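HPV18 E7 (Human papillomavirus type 18, PDB 6IWD) probably drives quiescent host cells into S phase for viral genome replication, this chain being the zinc-binding C-terminal domain of the oncoprotein. Local coordinates at residues B[22-27]-B[34-39]. Sequence-based numbering, arbitrary orientation.
Sequences IELVVE and RAFQQL
Val-26 of strand segment 22-27 and Phe-36 of helix segment 34-39 are the backbone positions of closest approach, with their CA atoms 10.1 Å apart. Side chains alone bridge that gap, and Phe-36 does so from the helix side. Its CG stands anti to the backbone N (chi1 -174°), which sends the ring out from the helix toward the strand. The far end of the ring meets Leu-24: CZ of Phe-36 lies 4.0 Å from CD1 of Leu-24. This methyl comes in at the ring edge, close to the ring plane. The two side chains cross at about a right angle. Val-26 touches the neighbouring ring corner, with its CG1 4.2 Å from CE2 of Phe-36, and it approaches obliquely. The contact is small, 107 Å² in all, and purely apolar. All three residues are buried.

Leu-24 and Val-26 alternate with Glu-23 and Val-25, so one side of the strand faces the helix. Phe-46 also packs on Leu-24 and Phe-36, and Phe-40 meets the Phe-36 ring edge-to-face. Leu-39 of the second subunit packs on Phe-36, and Phe-46 of that subunit packs on Val-26, so the core continues across the interface.

On the helix, NH1 of Arg-34 gives a hydrogen bond to OE1 of Gln-37 (3.0 Å). It reaches a lone pair in the carbonyl plane. Outside the two segments, the same NH1 is also paired with an acidic side chain on the chain of another protein.

Strand 21-28 pairs antiparallel with strand 7-14, and helix 30-41 packs over it. This is the beta-beta-alpha core of the E7 C-terminal zinc-binding domain, here joined to a second copy as in the E7 dimer.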
ATOM      1  N   ILE B  22      18.064  -0.724  -9.979  1.00 29.95           N
ATOM      2  CA  ILE B  22      16.878  -1.070 -10.751  1.00 28.10           C
ATOM      3  C   ILE B  22      16.086   0.201 -10.990  1.00 25.02           C
ATOM      4  O   ILE B  22      15.834   0.964 -10.051  1.00 26.65           O
ATOM      5  CB  ILE B  22      16.014  -2.120 -10.029  1.00 26.64           C
ATOM      6  CG1 ILE B  22      16.796  -3.416  -9.839  1.00 27.01           C
ATOM      7  CG2 ILE B  22      14.707  -2.349 -10.783  1.00 25.74           C
ATOM      8  CD1 ILE B  22      16.072  -4.431  -8.977  1.00 29.66           C
ATOM      9  N   GLU B  23      15.695   0.424 -12.236  1.00 25.56           N
ATOM     10  CA  GLU B  23      14.869   1.559 -12.624  1.00 30.62           C
ATOM     11  C   GLU B  23      13.473   1.033 -12.950  1.00 29.69           C
ATOM     12  O   GLU B  23      13.296   0.300 -13.927  1.00 32.92           O
ATOM     13  CB  GLU B  23      15.488   2.277 -13.818  1.00 35.56           C
ATOM     14  CG  GLU B  23      15.502   3.789 -13.717  1.00 46.33           C
ATOM     15  CD  GLU B  23      16.547   4.419 -14.630  1.00 53.68           C
ATOM     16  OE1 GLU B  23      17.744   4.057 -14.518  1.00 51.32           O
ATOM     17  OE2 GLU B  23      16.165   5.268 -15.469  1.00 58.24           O
ATOM     18  N   LEU B  24      12.491   1.390 -12.126  1.00 25.78           N
ATOM     19  CA  LEU B  24      11.093   1.047 -12.366  1.00 26.72           C
ATOM     20  C   LEU B  24      10.350   2.296 -12.809  1.00 26.08           C
ATOM     21  O   LEU B  24      10.479   3.354 -12.184  1.00 27.35           O
ATOM     22  CB  LEU B  24      10.431   0.474 -11.114  1.00 23.01           C
ATOM     23  CG  LEU B  24      11.083  -0.733 -10.461  1.00 24.94           C
ATOM     24  CD1 LEU B  24      10.384  -1.027  -9.159  1.00 22.86           C
ATOM     25  CD2 LEU B  24      11.017  -1.926 -11.398  1.00 25.11           C
ATOM     26  N   VAL B  25       9.586   2.177 -13.886  1.00 23.25           N
ATOM     27  CA  VAL B  25       8.819   3.286 -14.432  1.00 20.72           C
ATOM     28  C   VAL B  25       7.346   2.935 -14.299  1.00 24.74           C
ATOM     29  O   VAL B  25       6.894   1.912 -14.831  1.00 26.10           O
ATOM     30  CB  VAL B  25       9.206   3.573 -15.891  1.00 29.03           C
ATOM     31  CG1 VAL B  25       8.380   4.723 -16.445  1.00 29.37           C
ATOM     32  CG2 VAL B  25      10.703   3.874 -15.974  1.00 31.68           C
ATOM     33  N   VAL B  26       6.606   3.759 -13.568  1.00 20.51           N
ATOM     34  CA  VAL B  26       5.194   3.517 -13.329  1.00 22.54           C
ATOM     35  C   VAL B  26       4.381   4.725 -13.781  1.00 25.56           C
ATOM     36  O   VAL B  26       4.891   5.837 -13.939  1.00 24.51           O
ATOM     37  CB  VAL B  26       4.905   3.201 -11.842  1.00 23.22           C
ATOM     38  CG1 VAL B  26       5.565   1.887 -11.442  1.00 22.64           C
ATOM     39  CG2 VAL B  26       5.388   4.333 -10.946  1.00 25.08           C
ATOM     40  N   GLU B  27       3.091   4.489 -13.984  1.00 19.84           N
ATOM     41  CA  GLU B  27       2.100   5.550 -14.070  1.00 22.95           C
ATOM     42  C   GLU B  27       1.065   5.281 -12.994  1.00 26.84           C
ATOM     43  O   GLU B  27       0.610   4.140 -12.845  1.00 22.24           O
ATOM     44  CB  GLU B  27       1.449   5.616 -15.452  1.00 28.43           C
ATOM     45  CG  GLU B  27       2.438   5.934 -16.543  1.00 33.60           C
ATOM     46  CD  GLU B  27       1.767   6.365 -17.831  1.00 41.55           C
ATOM     47  OE1 GLU B  27       0.539   6.159 -17.963  1.00 43.63           O
ATOM     48  OE2 GLU B  27       2.470   6.916 -18.708  1.00 42.34           O
ATOM     49  N   ARG B  34       2.707   7.206  -3.391  1.00 14.15           N
ATOM     50  CA  ARG B  34       3.155   7.248  -1.996  1.00 15.06           C
ATOM     51  C   ARG B  34       3.046   5.874  -1.350  1.00 14.44           C
ATOM     52  O   ARG B  34       3.954   5.444  -0.625  1.00 12.27           O
ATOM     53  CB  ARG B  34       2.328   8.261  -1.199  1.00 13.27           C
ATOM     54  CG  ARG B  34       2.917   8.583   0.165  1.00 17.55           C
ATOM     55  CD  ARG B  34       4.144   9.444  -0.006  1.00 19.15           C
ATOM     56  NE  ARG B  34       3.749  10.803  -0.356  1.00 18.30           N
ATOM     57  CZ  ARG B  34       4.465  11.642  -1.099  1.00 20.63           C
ATOM     58  NH1 ARG B  34       5.627  11.276  -1.630  1.00 17.27           N
ATOM     59  NH2 ARG B  34       3.987  12.847  -1.338  1.00 18.14           N
ATOM     60  N   ALA B  35       1.938   5.171  -1.609  1.00 14.14           N
ATOM     61  CA  ALA B  35       1.757   3.837  -1.046  1.00 12.11           C
ATOM     62  C   ALA B  35       2.849   2.883  -1.515  1.00 13.11           C
ATOM     63  O   ALA B  35       3.333   2.047  -0.741  1.00 13.76           O
ATOM     64  CB  ALA B  35       0.372   3.306  -1.418  1.00 12.66           C
ATOM     65  N   PHE B  36       3.236   2.988  -2.790  1.00 12.66           N
ATOM     66  CA  PHE B  36       4.307   2.171  -3.354  1.00 12.78           C
ATOM     67  C   PHE B  36       5.654   2.507  -2.714  1.00 13.93           C
ATOM     68  O   PHE B  36       6.415   1.605  -2.340  1.00 13.32           O
ATOM     69  CB  PHE B  36       4.332   2.391  -4.871  1.00 14.89           C
ATOM     70  CG  PHE B  36       5.288   1.500  -5.635  1.00 17.18           C
ATOM     71  CD1 PHE B  36       5.471   0.172  -5.295  1.00 19.69           C
ATOM     72  CD2 PHE B  36       5.947   1.994  -6.755  1.00 21.68           C
ATOM     73  CE1 PHE B  36       6.352  -0.639  -6.027  1.00 21.27           C
ATOM     74  CE2 PHE B  36       6.813   1.189  -7.492  1.00 21.87           C
ATOM     75  CZ  PHE B  36       7.010  -0.124  -7.132  1.00 21.34           C
ATOM     76  N   GLN B  37       5.960   3.804  -2.575  1.00 14.42           N
ATOM     77  CA  GLN B  37       7.157   4.233  -1.846  1.00 13.64           C
ATOM     78  C   GLN B  37       7.192   3.633  -0.439  1.00 14.24           C
ATOM     79  O   GLN B  37       8.215   3.097  -0.003  1.00 14.88           O
ATOM     80  CB  GLN B  37       7.204   5.769  -1.796  1.00 14.49           C
ATOM     81  CG  GLN B  37       7.472   6.429  -3.147  1.00 13.98           C
ATOM     82  CD  GLN B  37       7.263   7.942  -3.128  1.00 18.48           C
ATOM     83  OE1 GLN B  37       6.494   8.473  -2.319  1.00 14.87           O
ATOM     84  NE2 GLN B  37       7.952   8.643  -4.030  1.00 16.91           N
ATOM     85  N   GLN B  38       6.060   3.680   0.273  1.00 12.85           N
ATOM     86  CA  GLN B  38       6.015   3.150   1.635  1.00 14.20           C
ATOM     87  C   GLN B  38       6.340   1.653   1.678  1.00 16.32           C
ATOM     88  O   GLN B  38       6.956   1.181   2.646  1.00 15.13           O
ATOM     89  CB  GLN B  38       4.637   3.437   2.253  1.00 12.17           C
ATOM     90  CG  GLN B  38       4.471   2.965   3.702  1.00 16.96           C
ATOM     91  CD  GLN B  38       5.490   3.597   4.648  1.00 17.58           C
ATOM     92  OE1 GLN B  38       5.645   4.808   4.681  1.00 16.39           O
ATOM     93  NE2 GLN B  38       6.190   2.769   5.413  1.00 15.56           N
ATOM     94  N   LEU B  39       5.975   0.901   0.632  1.00 14.12           N
ATOM     95  CA  LEU B  39       6.277  -0.533   0.626  1.00 15.30           C
ATOM     96  C   LEU B  39       7.780  -0.790   0.643  1.00 16.54           C
ATOM     97  O   LEU B  39       8.239  -1.754   1.266  1.00 15.43           O
ATOM     98  CB  LEU B  39       5.623  -1.212  -0.583  1.00 14.18           C
ATOM     99  CG  LEU B  39       4.093  -1.204  -0.566  1.00 13.64           C
ATOM    100  CD1 LEU B  39       3.490  -2.031  -1.722  1.00 14.46           C
ATOM    101  CD2 LEU B  39       3.586  -1.706   0.776  1.00 15.93           C
TER